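Local structure of peptide methionine sulfoxide reductase msrA/msrB (Neisseria meningitidis, 3BQG) at residues 2-7 with 59-64; 17-22 with 154-159; 100-105 with 130-135. The protein catalyses the reduction of methionine S-sulfoxide in peptides and proteins back to methionine, probably by way of a sulfenic acid intermediate. The protein carries 1 engineered substitution. All blocks are in the same frame, centred on the assembly; numbering follows the deposited sequence.

Interaction 1 of 3, residues 2-7 with 59-64; sequences NTRTIY and VTYDAD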
loop_
_atom_site.group_PDB
_atom_site.type_symbol
_atom_site.label_atom_id
_atom_site.label_comp_id
_atom_site.label_asym_id
_atom_site.label_seq_id
_atom_site.Cartn_x
_atom_site.Cartn_y
_atom_site.Cartn_z
ATOM N N ASN A 2 -15.681 -4.669 14.229
ATOM C CA ASN A 2 -15.552 -3.304 13.747
ATOM C C ASN A 2 -14.315 -3.197 12.866
ATOM O O ASN A 2 -13.190 -3.149 13.357
ATOM C CB ASN A 2 -15.445 -2.336 14.927
ATOM C CG ASN A 2 -16.594 -2.486 15.907
ATOM O OD1 ASN A 2 -17.761 -2.362 15.535
ATOM N ND2 ASN A 2 -16.268 -2.765 17.168
ATOM N N THR A 3 -14.531 -3.169 11.557
ATOM C CA THR A 3 -13.424 -3.072 10.620
ATOM C C THR A 3 -13.295 -1.674 10.030
ATOM O O THR A 3 -14.249 -0.894 10.017
ATOM C CB THR A 3 -13.587 -4.074 9.454
ATOM O OG1 THR A 3 -14.725 -3.713 8.661
ATOM C CG2 THR A 3 -13.774 -5.484 9.988
ATOM N N ARG A 4 -12.091 -1.372 9.558
ATOM C CA ARG A 4 -11.782 -0.096 8.924
ATOM C C ARG A 4 -10.912 -0.424 7.721
ATOM O O ARG A 4 -10.277 -1.482 7.680
ATOM C CB ARG A 4 -11.007 0.811 9.875
ATOM C CG ARG A 4 -11.845 1.504 10.918
ATOM C CD ARG A 4 -10.976 1.796 12.116
ATOM N NE ARG A 4 -11.563 2.763 13.033
ATOM C CZ ARG A 4 -11.070 3.034 14.238
ATOM N NH1 ARG A 4 -11.660 3.936 15.008
ATOM N NH2 ARG A 4 -9.994 2.389 14.678
ATOM N N THR A 5 -10.872 0.484 6.754
ATOM C CA THR A 5 -10.084 0.271 5.551
ATOM C C THR A 5 -9.170 1.446 5.238
ATOM O O THR A 5 -9.506 2.597 5.509
ATOM C CB THR A 5 -10.999 0.027 4.334
ATOM O OG1 THR A 5 -11.757 -1.171 4.546
ATOM C CG2 THR A 5 -10.176 -0.120 3.053
ATOM N N ILE A 6 -8.004 1.138 4.679
ATOM C CA ILE A 6 -7.037 2.155 4.290
ATOM C C ILE A 6 -6.379 1.650 3.004
ATOM O O ILE A 6 -6.218 0.442 2.810
ATOM C CB ILE A 6 -5.983 2.411 5.419
ATOM C CG1 ILE A 6 -5.140 3.643 5.083
ATOM C CG2 ILE A 6 -5.082 1.202 5.601
ATOM C CD1 ILE A 6 -5.938 4.920 4.965
ATOM N N TYR A 7 -6.023 2.576 2.118
ATOM C CA TYR A 7 -5.422 2.230 0.829
ATOM C C TYR A 7 -3.936 2.572 0.812
ATOM O O TYR A 7 -3.555 3.728 0.993
ATOM C CB TYR A 7 -6.169 2.975 -0.280
ATOM C CG TYR A 7 -7.632 2.573 -0.382
ATOM C CD1 TYR A 7 -8.070 1.688 -1.371
ATOM C CD2 TYR A 7 -8.576 3.070 0.520
ATOM C CE1 TYR A 7 -9.412 1.312 -1.463
ATOM C CE2 TYR A 7 -9.917 2.702 0.444
ATOM C CZ TYR A 7 -10.330 1.822 -0.552
ATOM O OH TYR A 7 -11.658 1.460 -0.630
ATOM N N VAL A 59 -6.405 -2.325 2.323
ATOM C CA VAL A 59 -6.273 -3.102 3.548
ATOM C C VAL A 59 -7.440 -2.919 4.507
ATOM O O VAL A 59 -7.750 -1.804 4.911
ATOM C CB VAL A 59 -4.972 -2.729 4.302
ATOM C CG1 VAL A 59 -4.838 -3.569 5.574
ATOM C CG2 VAL A 59 -3.767 -2.937 3.388
ATOM N N THR A 60 -8.079 -4.030 4.862
ATOM C CA THR A 60 -9.195 -4.019 5.799
ATOM C C THR A 60 -8.671 -4.654 7.078
ATOM O O THR A 60 -8.170 -5.777 7.062
ATOM C CB THR A 60 -10.391 -4.841 5.271
ATOM O OG1 THR A 60 -10.861 -4.262 4.045
ATOM C CG2 THR A 60 -11.528 -4.857 6.291
ATOM N N TYR A 61 -8.776 -3.931 8.185
ATOM C CA TYR A 61 -8.277 -4.444 9.451
ATOM C C TYR A 61 -9.300 -4.395 10.575
ATOM O O TYR A 61 -10.305 -3.687 10.497
ATOM C CB TYR A 61 -7.010 -3.672 9.856
ATOM C CG TYR A 61 -7.196 -2.170 9.954
ATOM C CD1 TYR A 61 -7.385 -1.544 11.192
ATOM C CD2 TYR A 61 -7.190 -1.375 8.808
ATOM C CE1 TYR A 61 -7.563 -0.161 11.283
ATOM C CE2 TYR A 61 -7.366 0.006 8.886
ATOM C CZ TYR A 61 -7.553 0.608 10.126
ATOM O OH TYR A 61 -7.726 1.977 10.196
ATOM N N ASP A 62 -9.036 -5.178 11.616
ATOM C CA ASP A 62 -9.904 -5.245 12.784
ATOM C C ASP A 62 -9.600 -4.019 13.633
ATOM O O ASP A 62 -8.550 -3.941 14.271
ATOM C CB ASP A 62 -9.607 -6.517 13.585
ATOM C CG ASP A 62 -10.585 -6.731 14.728
ATOM O OD1 ASP A 62 -10.924 -5.742 15.416
ATOM O OD2 ASP A 62 -11.000 -7.895 14.942
ATOM N N ALA A 63 -10.523 -3.062 13.632
ATOM C CA ALA A 63 -10.354 -1.823 14.382
ATOM C C ALA A 63 -10.100 -2.048 15.870
ATOM O O ALA A 63 -9.569 -1.170 16.553
ATOM C CB ALA A 63 -11.578 -0.931 14.188
ATOM N N ASP A 64 -10.478 -3.218 16.374
ATOM C CA ASP A 64 -10.265 -3.521 17.787
ATOM C C ASP A 64 -8.894 -4.136 18.068
ATOM O O ASP A 64 -8.500 -4.281 19.222
ATOM C CB ASP A 64 -11.372 -4.443 18.311
ATOM C CG ASP A 64 -12.703 -3.731 18.441
ATOM O OD1 ASP A 64 -12.709 -2.591 18.948
ATOM O OD2 ASP A 64 -13.740 -4.305 18.049
HETATM O O HOH W 1 -8.502 3.282 8.021
#

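Interaction 2 of 3, residues 17-22 with 154-159; sequences EAYFQR and SHIDIR. Engineered in segment 154-159: S154 (natural residue Cys).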
loop_
_atom_site.group_PDB
_atom_site.type_symbol
_atom_site.label_atom_id
_atom_site.label_comp_id
_atom_site.label_asym_id
_atom_site.label_seq_id
_atom_site.Cartn_x
_atom_site.Cartn_y
_atom_site.Cartn_z
ATOM N N GLU A 17 0.877 -6.899 -0.734
ATOM C CA GLU A 17 -0.338 -7.609 -0.354
ATOM C C GLU A 17 0.022 -8.827 0.487
ATOM O O GLU A 17 -0.536 -9.040 1.564
ATOM C CB GLU A 17 -1.114 -8.075 -1.585
ATOM C CG GLU A 17 -2.256 -9.026 -1.222
ATOM C CD GLU A 17 -2.714 -9.861 -2.392
ATOM O OE1 GLU A 17 -1.855 -10.503 -3.035
ATOM O OE2 GLU A 17 -3.930 -9.878 -2.673
ATOM N N ALA A 18 0.959 -9.621 -0.019
ATOM C CA ALA A 18 1.403 -10.823 0.679
ATOM C C ALA A 18 1.854 -10.460 2.086
ATOM O O ALA A 18 1.626 -11.194 3.044
ATOM C CB ALA A 18 2.550 -11.467 -0.087
ATOM N N TYR A 19 2.508 -9.313 2.193
ATOM C CA TYR A 19 3.002 -8.810 3.467
ATOM C C TYR A 19 1.868 -8.521 4.460
ATOM O O TYR A 19 1.896 -8.999 5.591
ATOM C CB TYR A 19 3.826 -7.540 3.210
ATOM C CG TYR A 19 4.274 -6.788 4.438
ATOM C CD1 TYR A 19 5.296 -7.275 5.256
ATOM C CD2 TYR A 19 3.696 -5.563 4.766
ATOM C CE1 TYR A 19 5.730 -6.554 6.370
ATOM C CE2 TYR A 19 4.122 -4.839 5.871
ATOM C CZ TYR A 19 5.137 -5.336 6.668
ATOM O OH TYR A 19 5.560 -4.601 7.753
ATOM N N PHE A 20 0.867 -7.747 4.045
ATOM C CA PHE A 20 -0.226 -7.412 4.956
ATOM C C PHE A 20 -1.130 -8.582 5.352
ATOM O O PHE A 20 -1.728 -8.567 6.425
ATOM C CB PHE A 20 -1.056 -6.251 4.386
ATOM C CG PHE A 20 -0.535 -4.900 4.793
ATOM C CD1 PHE A 20 -0.894 -4.343 6.017
ATOM C CD2 PHE A 20 0.385 -4.229 3.997
ATOM C CE1 PHE A 20 -0.333 -3.140 6.453
ATOM C CE2 PHE A 20 0.958 -3.024 4.420
ATOM C CZ PHE A 20 0.595 -2.476 5.654
ATOM N N GLN A 21 -1.215 -9.602 4.503
ATOM C CA GLN A 21 -2.041 -10.769 4.807
ATOM C C GLN A 21 -1.496 -11.566 5.993
ATOM O O GLN A 21 -2.260 -12.204 6.717
ATOM C CB GLN A 21 -2.145 -11.684 3.580
ATOM C CG GLN A 21 -3.124 -11.197 2.524
ATOM C CD GLN A 21 -4.575 -11.435 2.916
ATOM O OE1 GLN A 21 -4.973 -11.186 4.054
ATOM N NE2 GLN A 21 -5.373 -11.910 1.970
ATOM N N ARG A 22 -0.181 -11.528 6.194
ATOM C CA ARG A 22 0.445 -12.258 7.298
ATOM C C ARG A 22 0.254 -11.612 8.665
ATOM O O ARG A 22 0.568 -12.217 9.688
ATOM C CB ARG A 22 1.952 -12.424 7.050
ATOM C CG ARG A 22 2.315 -13.429 5.972
ATOM C CD ARG A 22 3.830 -13.599 5.842
ATOM N NE ARG A 22 4.452 -14.056 7.083
ATOM C CZ ARG A 22 5.296 -15.081 7.161
ATOM N NH1 ARG A 22 5.818 -15.428 8.330
ATOM N NH2 ARG A 22 5.614 -15.766 6.071
ATOM N N SER A 154 9.112 -10.479 -5.622
ATOM C CA SER A 154 8.725 -9.678 -4.463
ATOM C C SER A 154 9.881 -8.795 -4.015
ATOM O O SER A 154 10.976 -9.284 -3.737
ATOM C CB SER A 154 8.292 -10.573 -3.300
ATOM O OG SER A 154 7.980 -9.791 -2.160
ATOM N N HIS A 155 9.632 -7.490 -3.950
ATOM C CA HIS A 155 10.651 -6.536 -3.530
ATOM C C HIS A 155 10.633 -6.402 -2.007
ATOM O O HIS A 155 11.433 -5.669 -1.429
ATOM C CB HIS A 155 10.395 -5.168 -4.179
ATOM C CG HIS A 155 9.111 -4.521 -3.751
ATOM N ND1 HIS A 155 7.877 -5.104 -3.954
ATOM C CD2 HIS A 155 8.872 -3.344 -3.124
ATOM C CE1 HIS A 155 6.933 -4.314 -3.468
ATOM N NE2 HIS A 155 7.510 -3.239 -2.959
ATOM N N ILE A 156 9.725 -7.126 -1.363
ATOM C CA ILE A 156 9.594 -7.070 0.088
ATOM C C ILE A 156 9.809 -8.429 0.754
ATOM O O ILE A 156 9.337 -9.448 0.263
ATOM C CB ILE A 156 8.194 -6.558 0.491
ATOM C CG1 ILE A 156 7.946 -5.174 -0.118
ATOM C CG2 ILE A 156 8.072 -6.504 2.013
ATOM C CD1 ILE A 156 6.545 -4.648 0.103
ATOM N N ASP A 157 10.534 -8.430 1.869
ATOM C CA ASP A 157 10.783 -9.651 2.628
ATOM C C ASP A 157 9.539 -9.827 3.490
ATOM O O ASP A 157 9.487 -9.356 4.628
ATOM C CB ASP A 157 12.017 -9.491 3.519
ATOM C CG ASP A 157 12.356 -10.766 4.286
ATOM O OD1 ASP A 157 11.526 -11.701 4.308
ATOM O OD2 ASP A 157 13.456 -10.825 4.875
ATOM N N ILE A 158 8.539 -10.498 2.932
ATOM C CA ILE A 158 7.279 -10.714 3.624
ATOM C C ILE A 158 7.434 -11.231 5.055
ATOM O O ILE A 158 6.545 -11.041 5.887
ATOM C CB ILE A 158 6.383 -11.669 2.798
ATOM C CG1 ILE A 158 6.197 -11.093 1.392
ATOM C CG2 ILE A 158 5.025 -11.824 3.454
ATOM C CD1 ILE A 158 5.716 -9.662 1.382
ATOM N N ARG A 159 8.564 -11.871 5.342
ATOM C CA ARG A 159 8.822 -12.412 6.676
ATOM C C ARG A 159 8.753 -11.312 7.733
ATOM O O ARG A 159 8.274 -11.529 8.848
ATOM C CB ARG A 159 10.216 -13.038 6.740
ATOM C CG ARG A 159 10.544 -14.049 5.656
ATOM C CD ARG A 159 12.022 -14.430 5.762
ATOM N NE ARG A 159 12.502 -15.464 4.839
ATOM C CZ ARG A 159 11.748 -16.211 4.033
ATOM N NH1 ARG A 159 12.324 -17.122 3.255
ATOM N NH2 ARG A 159 10.430 -16.054 3.983
#

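Interaction 3 of 3, residues 100-105 with 130-135; sequences YYTDPA and EPLKNF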
loop_
_atom_site.group_PDB
_atom_site.type_symbol
_atom_site.label_atom_id
_atom_site.label_comp_id
_atom_site.label_asym_id
_atom_site.label_seq_id
_atom_site.Cartn_x
_atom_site.Cartn_y
_atom_site.Cartn_z
ATOM N N TYR A 100 -3.910 6.531 0.878
ATOM C CA TYR A 100 -5.148 7.184 0.461
ATOM C C TYR A 100 -6.275 6.812 1.410
ATOM O O TYR A 100 -6.445 5.653 1.778
ATOM C CB TYR A 100 -5.490 6.806 -0.986
ATOM C CG TYR A 100 -4.302 6.921 -1.923
ATOM C CD1 TYR A 100 -3.611 8.127 -2.068
ATOM C CD2 TYR A 100 -3.836 5.808 -2.623
ATOM C CE1 TYR A 100 -2.469 8.214 -2.893
ATOM C CE2 TYR A 100 -2.703 5.881 -3.446
ATOM C CZ TYR A 100 -2.026 7.079 -3.572
ATOM O OH TYR A 100 -0.886 7.113 -4.351
ATOM N N TYR A 101 -7.068 7.803 1.788
ATOM C CA TYR A 101 -8.141 7.589 2.754
ATOM C C TYR A 101 -9.541 7.962 2.269
ATOM O O TYR A 101 -9.700 8.792 1.377
ATOM C CB TYR A 101 -7.815 8.394 4.007
ATOM C CG TYR A 101 -7.586 9.853 3.697
ATOM C CD1 TYR A 101 -8.661 10.730 3.535
ATOM C CD2 TYR A 101 -6.298 10.351 3.484
ATOM C CE1 TYR A 101 -8.457 12.056 3.165
ATOM C CE2 TYR A 101 -6.091 11.672 3.115
ATOM C CZ TYR A 101 -7.168 12.523 2.952
ATOM O OH TYR A 101 -6.962 13.824 2.559
ATOM N N THR A 102 -10.545 7.357 2.901
ATOM C CA THR A 102 -11.946 7.606 2.584
ATOM C C THR A 102 -12.614 8.459 3.665
ATOM O O THR A 102 -13.737 8.933 3.483
ATOM C CB THR A 102 -12.728 6.288 2.419
ATOM O OG1 THR A 102 -12.540 5.471 3.578
ATOM C CG2 THR A 102 -12.235 5.534 1.190
ATOM N N ASP A 103 -11.921 8.646 4.790
ATOM C CA ASP A 103 -12.422 9.463 5.904
ATOM C C ASP A 103 -11.513 10.689 6.018
ATOM O O ASP A 103 -10.342 10.568 6.368
ATOM C CB ASP A 103 -12.369 8.680 7.220
ATOM C CG ASP A 103 -12.940 9.465 8.401
ATOM O OD1 ASP A 103 -12.990 10.713 8.342
ATOM O OD2 ASP A 103 -13.327 8.825 9.399
ATOM N N PRO A 104 -12.042 11.888 5.728
ATOM C CA PRO A 104 -11.232 13.110 5.806
ATOM C C PRO A 104 -10.515 13.348 7.138
ATOM O O PRO A 104 -9.495 14.035 7.181
ATOM C CB PRO A 104 -12.236 14.215 5.467
ATOM C CG PRO A 104 -13.540 13.648 5.929
ATOM C CD PRO A 104 -13.455 12.214 5.463
ATOM N N ALA A 105 -11.033 12.772 8.219
ATOM C CA ALA A 105 -10.416 12.947 9.536
ATOM C C ALA A 105 -9.079 12.216 9.621
ATOM O O ALA A 105 -8.261 12.513 10.492
ATOM C CB ALA A 105 -11.355 12.433 10.635
ATOM N N GLU A 130 -3.450 11.693 0.454
ATOM C CA GLU A 130 -4.603 12.373 -0.122
ATOM C C GLU A 130 -5.822 11.460 -0.195
ATOM O O GLU A 130 -5.708 10.241 -0.051
ATOM C CB GLU A 130 -4.234 12.893 -1.516
ATOM C CG GLU A 130 -3.994 11.800 -2.539
ATOM C CD GLU A 130 -3.395 12.328 -3.829
ATOM O OE1 GLU A 130 -3.617 11.705 -4.888
ATOM O OE2 GLU A 130 -2.690 13.357 -3.781
ATOM N N PRO A 131 -7.013 12.039 -0.426
ATOM C CA PRO A 131 -8.231 11.231 -0.504
ATOM C C PRO A 131 -8.155 10.161 -1.590
ATOM O O PRO A 131 -7.452 10.330 -2.588
ATOM C CB PRO A 131 -9.316 12.261 -0.827
ATOM C CG PRO A 131 -8.751 13.557 -0.323
ATOM C CD PRO A 131 -7.305 13.451 -0.732
ATOM N N LEU A 132 -8.854 9.052 -1.378
ATOM C CA LEU A 132 -8.907 8.008 -2.390
ATOM C C LEU A 132 -9.903 8.546 -3.410
ATOM O O LEU A 132 -11.073 8.759 -3.083
ATOM C CB LEU A 132 -9.439 6.696 -1.819
ATOM C CG LEU A 132 -9.653 5.619 -2.896
ATOM C CD1 LEU A 132 -8.338 4.894 -3.174
ATOM C CD2 LEU A 132 -10.718 4.642 -2.452
ATOM N N LYS A 133 -9.438 8.783 -4.634
ATOM C CA LYS A 133 -10.293 9.308 -5.692
ATOM C C LYS A 133 -11.007 8.167 -6.406
ATOM O O LYS A 133 -12.192 8.261 -6.726
ATOM C CB LYS A 133 -9.452 10.101 -6.688
ATOM C CG LYS A 133 -8.880 11.411 -6.139
ATOM C CD LYS A 133 -7.737 11.928 -7.000
ATOM C CE LYS A 133 -8.009 11.775 -8.502
ATOM N NZ LYS A 133 -7.893 10.353 -8.982
ATOM N N ASN A 134 -10.272 7.088 -6.649
ATOM C CA ASN A 134 -10.832 5.915 -7.293
ATOM C C ASN A 134 -9.982 4.679 -7.016
ATOM O O ASN A 134 -8.757 4.772 -6.874
ATOM C CB ASN A 134 -10.972 6.156 -8.807
ATOM C CG ASN A 134 -9.660 6.523 -9.472
ATOM O OD1 ASN A 134 -8.858 5.657 -9.819
ATOM N ND2 ASN A 134 -9.431 7.817 -9.648
ATOM N N PHE A 135 -10.644 3.531 -6.895
ATOM C CA PHE A 135 -9.954 2.269 -6.674
ATOM C C PHE A 135 -10.687 1.182 -7.434
ATOM O O PHE A 135 -11.910 1.079 -7.352
ATOM C CB PHE A 135 -9.914 1.877 -5.196
ATOM C CG PHE A 135 -9.183 0.583 -4.942
ATOM C CD1 PHE A 135 -7.797 0.559 -4.841
ATOM C CD2 PHE A 135 -9.882 -0.619 -4.855
ATOM C CE1 PHE A 135 -7.111 -0.641 -4.652
ATOM C CE2 PHE A 135 -9.213 -1.830 -4.667
ATOM C CZ PHE A 135 -7.823 -1.844 -4.566
#

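Interaction 1 of 3, residues 2-7 with 59-64
The aromatic ring of Y61 is folded back across the neighbouring strand, so that one of its faces lies over CA of R4. Its first torsion explains this: a chi1 of 57° swings the ring over residue 4. R4 CB comes within 3.5 Å of Y61 CZ, and the guanidinium plane is turned 51° from the ring. Beyond the ring the arginine runs out extended, laying its CD against the methyl of A63, 3.5 Å from A63 CB. The phenol of Y61 donates to a water at 2.7 Å, measured from Y61 OH, and that water in turn donates to the carbonyl of T5, a water-mediated link from the ring to the strand. Strands 3-7 and 59-62 are antiparallel neighbours within the central mixed sheet of the MsrA domain. R4 with Y61 and I6 with V59 are hydrogen-bonded pairs; Y61 N reaches R4 O at 2.9 Å. T3 with D62 and T5 with T60 are the non-hydrogen-bonded pairs. On the face of R4, I6, V59 and Y61, CG2 of I6 packs on V59 CB, and helix 68-78 covers I6 and Y61 through L68 and I71. The other face is more polar: the hydroxyls of T5 and T60 share a hydrogen bond, OG1 to OG1, 3.3 Å long, while T60 CG2 rests against T3 CB. At the strand end, D62 OD1 accepts from D64 N at 2.7 Å in an Asx turn. That turn brings D64 towards N2, whose ND2 reaches D64 OD2 on its syn side at 3.1 Å, the amide and carboxylate planes standing 78° apart.

Interaction 2 of 3, residues 17-22 with 154-159
The ring of Y19 presents its edge to the backbone of residues 154-159: I158 O lies near the ring plane, 4.0 Å from Y19 CD1, while CG2 of I156 approaches the same ring obliquely. CE2 of F20 also lies in the ring plane, at an edge. The guanidinium of R22 has one face over CA of R159, and I158 O stands obliquely to it. On the other segment, the imidazole of H155 carries CG1 of its neighbour I156 over the centre of one face. No hydrogen bond joins the two segments; the contact is carried by I158, both branches of which pack on residues 18-22. With CG1 beside its own backbone N (chi1 -56°) and the chain bent again at chi2 (-52°), CD1 is turned in against the helix, 3.4 Å from Y19 CB and 3.9 Å from A18 CB. The other branch, CG2, lies 3.5 Å from A18 O and meets the aliphatic part of R22 at its CD, a tight 3.2 Å approach. The polar ends look elsewhere: Y19 OH is hydrogen-bonded to Y74 O, and R22 NH1 forms a salt bridge with D162. S154, an engineered residue that is cysteine in the natural sequence, makes a hydrogen bond from OG to I156 O at 2.8 Å, on a lone pair of that carbonyl. The natural cysteine here is probably the recycling cysteine, as in other MsrA enzymes. Helix 14-21 starts just after C12, which is seen here as the sulfenic acid. Residues 154-159, which follow helix 145-148, lie against the C-terminal part of helix 14-21, with L146 touching A18 and S154, helix 68-78 packing on Y19 and I156 through V78, and strand 26-34 contacting E17 and Q21.

Interaction 3 of 3, residues 100-105 with 130-135
Y101 lies flat on the backbone of E130 and P131, whereas Y100 stands alongside E130 and has E130 O at its edge. A chi1 of 55° folds the Y101 ring over the adjoining strand. P131 CA then sits 3.9 Å from the centroid of the Y101 ring and 18° off its normal, a CH-pi contact, and E130 O lies over a face as well. The pyrrolidine ring runs side by side with the phenol, bringing P131 CD to 3.3 Å from Y101 OH, a hydroxyl that is hydrogen-bonded to K107 NZ. The two strands are parallel and close the beta-alpha-beta unit of strand 97-101, helix 106-117 and strand 128-131, with E106 and I110 of the helix also touching Y101. As in parallel pairing generally, one residue bonds to two across the gap: L132 N donates to Y101 O at 2.9 Å, and Y101 N reaches E130 O only weakly. Y100 and E130 point the same way; CG of the glutamate lies 3.7 Å from Y100 CD1, and ring and carboxylate planes are 43° apart. The phenol of Y100 ends at E128 OE1, its hydrogen-bond partner. L132 packs its CB against Y100 CB, while its CD2 meets T102 CG2 at 4.0 Å. Beyond that methyl contact D103 OD1 accepts from A105 N (2.8 Å), a capping bond in the turn that leads into the helix.

Interactions 1 and 3 belong to one mixed sheet, their centres about 14 Å apart. Strand 3-10 is flanked by strands 54-62 and 97-101, and Y7 O to Y100 N (2.8 Å) is a probable hydrogen bond between them; the rings of Y7 and F135 also meet. Interaction 2 lies off the sheet, about 18 Å from interaction 1 and about 23 Å from interaction 3 between centres. It touches interaction 1 through F20 and V59. Along the chain, interaction 1 closes before interaction 3 opens, interaction 3 is nested within the loop closed by interaction 2, and interactions 1 and 2 interleave. Interaction 2 sets the segment of engineered S154 against the helix following C12, the sulfenic acid.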